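Local structure of Protease/Reverse transcriptase/ribonuclease H (Eastern chimpanzee simian foamy virus, 7KSF) at residues V455-T460 / D562-E567; S461-Y466 / P572-S577. The protein combines an aspartic protease, a reverse transcriptase and a ribonuclease H in one chain, and probably serves foamy virus maturation and reverse transcription. The protein carries 1 engineered substitution. All blocks are in the same frame, centred on the assembly; numbering follows the deposited sequence.

Interaction 1: V455-T460 / D562-E567; sequences VIKVNT and DKTLPE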
ATOM      1  N   VAL A 455     -25.139  -0.051  14.810  1.00 96.76           N
ATOM      2  CA  VAL A 455     -25.552   0.385  13.479  1.00 98.44           C
ATOM      3  C   VAL A 455     -24.490   1.319  12.919  1.00 97.16           C
ATOM      4  O   VAL A 455     -24.073   2.272  13.592  1.00101.65           O
ATOM      5  CB  VAL A 455     -26.924   1.081  13.519  1.00111.01           C
ATOM      6  CG1 VAL A 455     -27.177   1.830  12.218  1.00 95.91           C
ATOM      7  CG2 VAL A 455     -28.019   0.063  13.773  1.00118.01           C
ATOM      8  N   ILE A 456     -24.056   1.054  11.689  1.00 93.91           N
ATOM      9  CA  ILE A 456     -23.022   1.839  11.029  1.00 94.22           C
ATOM     10  C   ILE A 456     -23.547   2.289   9.675  1.00 92.82           C
ATOM     11  O   ILE A 456     -23.875   1.451   8.827  1.00 91.21           O
ATOM     12  CB  ILE A 456     -21.718   1.044  10.857  1.00 93.15           C
ATOM     13  CG1 ILE A 456     -21.278   0.439  12.189  1.00 94.42           C
ATOM     14  CG2 ILE A 456     -20.626   1.934  10.299  1.00 98.58           C
ATOM     15  CD1 ILE A 456     -20.074  -0.458  12.067  1.00 94.35           C
ATOM     16  N   LYS A 457     -23.622   3.599   9.472  1.00 94.32           N
ATOM     17  CA  LYS A 457     -24.005   4.170   8.187  1.00 94.07           C
ATOM     18  C   LYS A 457     -22.756   4.677   7.483  1.00100.85           C
ATOM     19  O   LYS A 457     -21.998   5.474   8.046  1.00102.42           O
ATOM     20  CB  LYS A 457     -25.024   5.296   8.373  1.00 96.60           C
ATOM     21  CG  LYS A 457     -26.359   4.833   8.942  1.00109.07           C
ATOM     22  CD  LYS A 457     -27.370   5.969   8.968  1.00121.04           C
ATOM     23  CE  LYS A 457     -28.754   5.474   9.353  1.00 94.43           C
ATOM     24  NZ  LYS A 457     -29.760   6.569   9.275  1.00 93.36           N
ATOM     25  N   VAL A 458     -22.535   4.209   6.256  1.00 96.15           N
ATOM     26  CA  VAL A 458     -21.284   4.440   5.543  1.00 91.75           C
ATOM     27  C   VAL A 458     -21.581   5.083   4.194  1.00 90.54           C
ATOM     28  O   VAL A 458     -22.389   4.564   3.412  1.00 89.00           O
ATOM     29  CB  VAL A 458     -20.493   3.132   5.349  1.00 89.90           C
ATOM     30  CG1 VAL A 458     -19.179   3.414   4.646  1.00111.37           C
ATOM     31  CG2 VAL A 458     -20.244   2.463   6.690  1.00 91.00           C
ATOM     32  N   ASN A 459     -20.926   6.208   3.931  1.00 91.58           N
ATOM     33  CA  ASN A 459     -20.919   6.857   2.630  1.00 91.20           C
ATOM     34  C   ASN A 459     -19.521   7.427   2.422  1.00107.73           C
ATOM     35  O   ASN A 459     -18.726   7.523   3.362  1.00106.63           O
ATOM     36  CB  ASN A 459     -21.994   7.950   2.539  1.00 91.28           C
ATOM     37  CG  ASN A 459     -22.484   8.176   1.121  1.00 90.98           C
ATOM     38  OD1 ASN A 459     -21.761   7.929   0.156  1.00 97.10           O
ATOM     39  ND2 ASN A 459     -23.719   8.645   0.989  1.00 90.96           N
ATOM     40  N   THR A 460     -19.203   7.797   1.178  1.00115.61           N
ATOM     41  CA  THR A 460     -17.871   8.305   0.871  1.00104.45           C
ATOM     42  C   THR A 460     -17.937   9.428  -0.155  1.00 92.71           C
ATOM     43  O   THR A 460     -18.866   9.513  -0.964  1.00 92.86           O
ATOM     44  CB  THR A 460     -16.934   7.205   0.342  1.00101.31           C
ATOM     45  OG1 THR A 460     -15.574   7.643   0.456  1.00 98.70           O
ATOM     46  CG2 THR A 460     -17.224   6.899  -1.121  1.00 90.43           C
ATOM     47  N   ASP A 562     -29.623   1.344   2.210  1.00 87.22           N
ATOM     48  CA  ASP A 562     -30.229   2.510   2.838  1.00 83.60           C
ATOM     49  C   ASP A 562     -30.529   3.549   1.769  1.00 84.09           C
ATOM     50  O   ASP A 562     -29.628   3.973   1.040  1.00 89.47           O
ATOM     51  CB  ASP A 562     -29.310   3.085   3.918  1.00 84.60           C
ATOM     52  CG  ASP A 562     -30.064   3.912   4.934  1.00 85.67           C
ATOM     53  OD1 ASP A 562     -31.118   4.474   4.574  1.00 85.98           O
ATOM     54  OD2 ASP A 562     -29.614   3.998   6.095  1.00 86.54           O
ATOM     55  N   LYS A 563     -31.798   3.956   1.680  1.00 84.78           N
ATOM     56  CA  LYS A 563     -32.219   4.916   0.667  1.00 85.47           C
ATOM     57  C   LYS A 563     -31.976   6.356   1.094  1.00 87.18           C
ATOM     58  O   LYS A 563     -31.693   7.207   0.243  1.00 92.93           O
ATOM     59  CB  LYS A 563     -33.703   4.727   0.346  1.00 94.54           C
ATOM     60  CG  LYS A 563     -34.073   3.325  -0.107  1.00106.69           C
ATOM     61  CD  LYS A 563     -35.565   3.207  -0.386  1.00101.30           C
ATOM     62  CE  LYS A 563     -35.928   1.808  -0.857  1.00 96.08           C
ATOM     63  NZ  LYS A 563     -37.382   1.665  -1.154  1.00 92.65           N
ATOM     64  N   THR A 564     -32.083   6.651   2.393  1.00 87.63           N
ATOM     65  CA  THR A 564     -31.920   8.020   2.862  1.00 93.78           C
ATOM     66  C   THR A 564     -30.492   8.526   2.726  1.00105.59           C
ATOM     67  O   THR A 564     -30.263   9.726   2.898  1.00124.56           O
ATOM     68  CB  THR A 564     -32.359   8.149   4.320  1.00106.52           C
ATOM     69  OG1 THR A 564     -32.502   9.536   4.648  1.00108.25           O
ATOM     70  CG2 THR A 564     -31.321   7.537   5.243  1.00 88.52           C
ATOM     71  N   LEU A 565     -29.537   7.648   2.434  1.00 92.83           N
ATOM     72  CA  LEU A 565     -28.162   8.087   2.249  1.00 89.42           C
ATOM     73  C   LEU A 565     -28.061   8.915   0.974  1.00 91.07           C
ATOM     74  O   LEU A 565     -28.488   8.457  -0.094  1.00 90.15           O
ATOM     75  CB  LEU A 565     -27.225   6.888   2.186  1.00 87.59           C
ATOM     76  CG  LEU A 565     -27.216   6.042   3.459  1.00 86.99           C
ATOM     77  CD1 LEU A 565     -26.158   4.965   3.379  1.00 84.82           C
ATOM     78  CD2 LEU A 565     -26.990   6.916   4.675  1.00 89.13           C
ATOM     79  N   PRO A 566     -27.520  10.128   1.040  1.00 91.24           N
ATOM     80  CA  PRO A 566     -27.484  10.987  -0.147  1.00 92.19           C
ATOM     81  C   PRO A 566     -26.306  10.677  -1.053  1.00 92.73           C
ATOM     82  O   PRO A 566     -25.453   9.851  -0.714  1.00 92.63           O
ATOM     83  CB  PRO A 566     -27.368  12.390   0.458  1.00 93.93           C
ATOM     84  CG  PRO A 566     -26.558  12.160   1.692  1.00 95.31           C
ATOM     85  CD  PRO A 566     -26.969  10.804   2.226  1.00 92.15           C
ATOM     86  N   GLU A 567     -26.260  11.334  -2.208  1.00 93.53           N
ATOM     87  CA  GLU A 567     -25.122  11.201  -3.105  1.00 95.97           C
ATOM     88  C   GLU A 567     -24.018  12.156  -2.668  1.00 94.74           C
ATOM     89  O   GLU A 567     -24.253  13.357  -2.509  1.00 96.00           O
ATOM     90  CB  GLU A 567     -25.538  11.485  -4.549  1.00 95.48           C
ATOM     91  CG  GLU A 567     -24.419  11.252  -5.552  1.00113.81           C
ATOM     92  CD  GLU A 567     -23.888   9.831  -5.505  1.00109.21           C
ATOM     93  OE1 GLU A 567     -24.708   8.889  -5.549  1.00125.02           O
ATOM     94  OE2 GLU A 567     -22.655   9.651  -5.409  1.00 99.67           O
TER
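The side-chain amide of Asn459 reaches off its strand to the loop opposite, and ND2 gives a hydrogen bond to the backbone O of Pro566 at 2.7 Å. That oxygen lies close to the plane of the amide, though the N-H is bent, at 138°. A chi1 of -152° sets CG roughly anti to the backbone N and beside the carbonyl carbon, and the small chi2 of -27° brings OD1 near Thr460 N, from which it accepts at 2.8 Å; bonds at both ends support this orientation of the amide. Leu565 packs beside it, CB against Asn459 ND2 at 4.1 Å and CD1 against Val458 O at 3.8 Å. Further along, the extended chain of Lys457 crosses Asp562 at a slant: CE comes to 3.7 Å from OD2, but NZ stays 4.1 Å from that oxygen, too far for a salt bridge. Asp562 OD1 serves the loop itself, taking Thr564 N in an Asx turn. Strand 454-460 is the central strand of the RNase H-like sheet, between 464-471 and 518-522; Val458 points from its other face to Met502 of helix 494-513, while Leu565 also touches Arg468 of strand 464-471.

Interaction 2: S461-Y466 / P572-S577; sequences SPSAGY and PDVYTS
The short connection that begins at Ser461 joins strands 454-460 and 464-471 into a hairpin, and the chain at 572-577 docks against it through Ser463 and Val574. Ser463 OG accepts the backbone N-H of Val574 at 3.2 Å, with a fairly straight N-H...O angle of 156°. A chi1 of 54° sets this OG between the backbone N and the carbonyl carbon of Ser463, from where it also makes a weak hydrogen bond to Ser461 OG. The connection is closed from within, since Ala464 O accepts from both Ser461 N and Ser461 OG, and Thr460 OG1 bonds to it as well. This is the first hairpin of an RNase H-like fold, here in the domain that precedes the RNase H itself, and the docking chain leads on toward strand 590-597 of the latter. The side chain of Val574 meets the hairpin mainly through CG2, which lies 3.3 Å from Tyr466 OH. Ala464 CB is 3.8 Å from the same CG2. The tyrosine and valine side chains run antiparallel past one another, the methyl standing oblique to the ring, nearest its hydroxyl end. Beside them Asp573 turns its OD1 back to within 3.7 Å of Ser463 CB. On either side of Val574 in sequence the backbones of Asp573 and Tyr575 bond to those of Thr378 and Asn376, a short, weakly bonded antiparallel pairing with strand 376-377.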
ATOM      1  N   SER A 461     -16.927  10.282  -0.109  1.00 92.80           N
ATOM      2  CA  SER A 461     -16.672  11.356  -1.053  1.00 92.68           C
ATOM      3  C   SER A 461     -15.465  10.992  -1.915  1.00 97.68           C
ATOM      4  O   SER A 461     -14.741  10.045  -1.616  1.00 98.59           O
ATOM      5  CB  SER A 461     -16.408  12.660  -0.292  1.00 94.32           C
ATOM      6  OG  SER A 461     -15.256  12.542   0.522  1.00 95.54           O
ATOM      7  N   PRO A 462     -15.231  11.735  -3.005  1.00 98.06           N
ATOM      8  CA  PRO A 462     -14.018  11.468  -3.803  1.00 94.88           C
ATOM      9  C   PRO A 462     -12.727  11.603  -3.015  1.00 92.75           C
ATOM     10  O   PRO A 462     -11.717  11.002  -3.406  1.00 96.11           O
ATOM     11  CB  PRO A 462     -14.098  12.518  -4.920  1.00 90.63           C
ATOM     12  CG  PRO A 462     -15.537  12.814  -5.047  1.00 91.89           C
ATOM     13  CD  PRO A 462     -16.102  12.723  -3.660  1.00 93.05           C
ATOM     14  N   SER A 463     -12.722  12.354  -1.913  1.00 92.14           N
ATOM     15  CA  SER A 463     -11.508  12.583  -1.140  1.00 92.68           C
ATOM     16  C   SER A 463     -11.409  11.723   0.112  1.00 92.17           C
ATOM     17  O   SER A 463     -10.293  11.387   0.526  1.00 91.70           O
ATOM     18  CB  SER A 463     -11.415  14.062  -0.738  1.00105.36           C
ATOM     19  OG  SER A 463     -12.589  14.480  -0.062  1.00 98.40           O
ATOM     20  N   ALA A 464     -12.534  11.353   0.720  1.00 92.26           N
ATOM     21  CA  ALA A 464     -12.512  10.590   1.959  1.00 92.81           C
ATOM     22  C   ALA A 464     -13.882   9.962   2.173  1.00 92.72           C
ATOM     23  O   ALA A 464     -14.841  10.242   1.448  1.00 92.79           O
ATOM     24  CB  ALA A 464     -12.123  11.468   3.152  1.00 94.96           C
ATOM     25  N   GLY A 465     -13.960   9.104   3.188  1.00 93.13           N
ATOM     26  CA  GLY A 465     -15.197   8.456   3.556  1.00 94.74           C
ATOM     27  C   GLY A 465     -15.791   9.042   4.823  1.00111.46           C
ATOM     28  O   GLY A 465     -15.110   9.696   5.607  1.00102.74           O
ATOM     29  N   TYR A 466     -17.087   8.800   5.014  1.00116.36           N
ATOM     30  CA  TYR A 466     -17.816   9.266   6.189  1.00 95.72           C
ATOM     31  C   TYR A 466     -18.545   8.084   6.811  1.00 96.60           C
ATOM     32  O   TYR A 466     -19.370   7.442   6.153  1.00 98.12           O
ATOM     33  CB  TYR A 466     -18.803  10.378   5.824  1.00 96.11           C
ATOM     34  CG  TYR A 466     -18.179  11.523   5.051  1.00 96.71           C
ATOM     35  CD1 TYR A 466     -17.332  12.431   5.676  1.00104.41           C
ATOM     36  CD2 TYR A 466     -18.439  11.697   3.699  1.00 95.98           C
ATOM     37  CE1 TYR A 466     -16.759  13.475   4.977  1.00 97.26           C
ATOM     38  CE2 TYR A 466     -17.870  12.740   2.989  1.00 96.31           C
ATOM     39  CZ  TYR A 466     -17.031  13.626   3.634  1.00 97.34           C
ATOM     40  OH  TYR A 466     -16.464  14.666   2.931  1.00 98.52           O
ATOM     41  N   PRO A 572     -17.080  18.404  -1.691  1.00110.78           N
ATOM     42  CA  PRO A 572     -15.748  18.988  -1.887  1.00106.99           C
ATOM     43  C   PRO A 572     -14.669  18.241  -1.120  1.00106.96           C
ATOM     44  O   PRO A 572     -14.953  17.289  -0.385  1.00105.56           O
ATOM     45  CB  PRO A 572     -15.913  20.424  -1.375  1.00111.62           C
ATOM     46  CG  PRO A 572     -17.384  20.686  -1.433  1.00114.26           C
ATOM     47  CD  PRO A 572     -18.033  19.376  -1.130  1.00119.96           C
ATOM     48  N   ASP A 573     -13.424  18.671  -1.287  1.00117.22           N
ATOM     49  CA  ASP A 573     -12.303  17.994  -0.652  1.00116.09           C
ATOM     50  C   ASP A 573     -12.310  18.226   0.852  1.00109.52           C
ATOM     51  O   ASP A 573     -12.531  19.343   1.327  1.00111.06           O
ATOM     52  CB  ASP A 573     -10.982  18.478  -1.244  1.00122.40           C
ATOM     53  CG  ASP A 573     -10.795  18.041  -2.679  1.00129.70           C
ATOM     54  OD1 ASP A 573     -11.243  16.928  -3.026  1.00130.35           O
ATOM     55  OD2 ASP A 573     -10.200  18.813  -3.459  1.00136.35           O
ATOM     56  N   VAL A 574     -12.064  17.153   1.603  1.00108.97           N
ATOM     57  CA  VAL A 574     -11.939  17.256   3.049  1.00112.46           C
ATOM     58  C   VAL A 574     -10.668  18.021   3.388  1.00113.44           C
ATOM     59  O   VAL A 574      -9.593  17.750   2.839  1.00130.13           O
ATOM     60  CB  VAL A 574     -11.944  15.856   3.682  1.00116.17           C
ATOM     61  CG1 VAL A 574     -11.874  15.949   5.193  1.00118.02           C
ATOM     62  CG2 VAL A 574     -13.186  15.090   3.250  1.00105.80           C
ATOM     63  N   TYR A 575     -10.801  18.987   4.304  1.00114.34           N
ATOM     64  CA  TYR A 575      -9.664  19.847   4.723  1.00117.03           C
ATOM     65  C   TYR A 575      -8.764  19.098   5.714  1.00121.87           C
ATOM     66  O   TYR A 575      -9.184  18.874   6.866  1.00120.99           O
ATOM     67  CB  TYR A 575     -10.176  21.157   5.327  1.00115.13           C
ATOM     68  N   THR A 576      -7.560  18.728   5.266  1.00127.53           N
ATOM     69  CA  THR A 576      -6.564  18.029   6.123  1.00133.54           C
ATOM     70  C   THR A 576      -5.495  19.049   6.535  1.00156.00           C
ATOM     71  O   THR A 576      -4.962  19.730   5.637  1.00157.16           O
ATOM     72  CB  THR A 576      -5.951  16.826   5.396  1.00143.48           C
ATOM     73  OG1 THR A 576      -5.274  16.021   6.362  1.00137.78           O
ATOM     74  CG2 THR A 576      -4.991  17.227   4.298  1.00150.12           C
ATOM     75  N   SER A 577      -5.195  19.145   7.835  1.00158.71           N
ATOM     76  CA  SER A 577      -4.213  20.123   8.302  1.00163.29           C
ATOM     77  C   SER A 577      -2.963  19.391   8.762  1.00171.33           C
ATOM     78  O   SER A 577      -3.002  18.637   9.740  1.00175.90           O
ATOM     79  CB  SER A 577      -4.789  20.976   9.433  1.00170.27           C
ATOM     80  OG  SER A 577      -5.218  20.172  10.517  1.00179.26           O
TER

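Both interactions fasten the chain that follows strand 557-561 to the same hairpin, interaction 1 along its first strand and interaction 2 at its connection and the start of the second. They meet where Asn459 O probably accepts a hydrogen bond from Tyr466 N, 2.7 Å away. In both, hairpin residues are buried (Val458, Asn459, Ala464, Tyr466), while Thr564 and Asp573 lie exposed at the edges. Each has one hydrogen bond between its segments, with roles exchanged: a strand side chain donates to a loop carbonyl in interaction 1, a serine hydroxyl accepts a backbone N-H in interaction 2. Interaction 1 adds a lysine and an aspartate beyond salt-bridge range; interaction 2 centres on serine, valine and tyrosine.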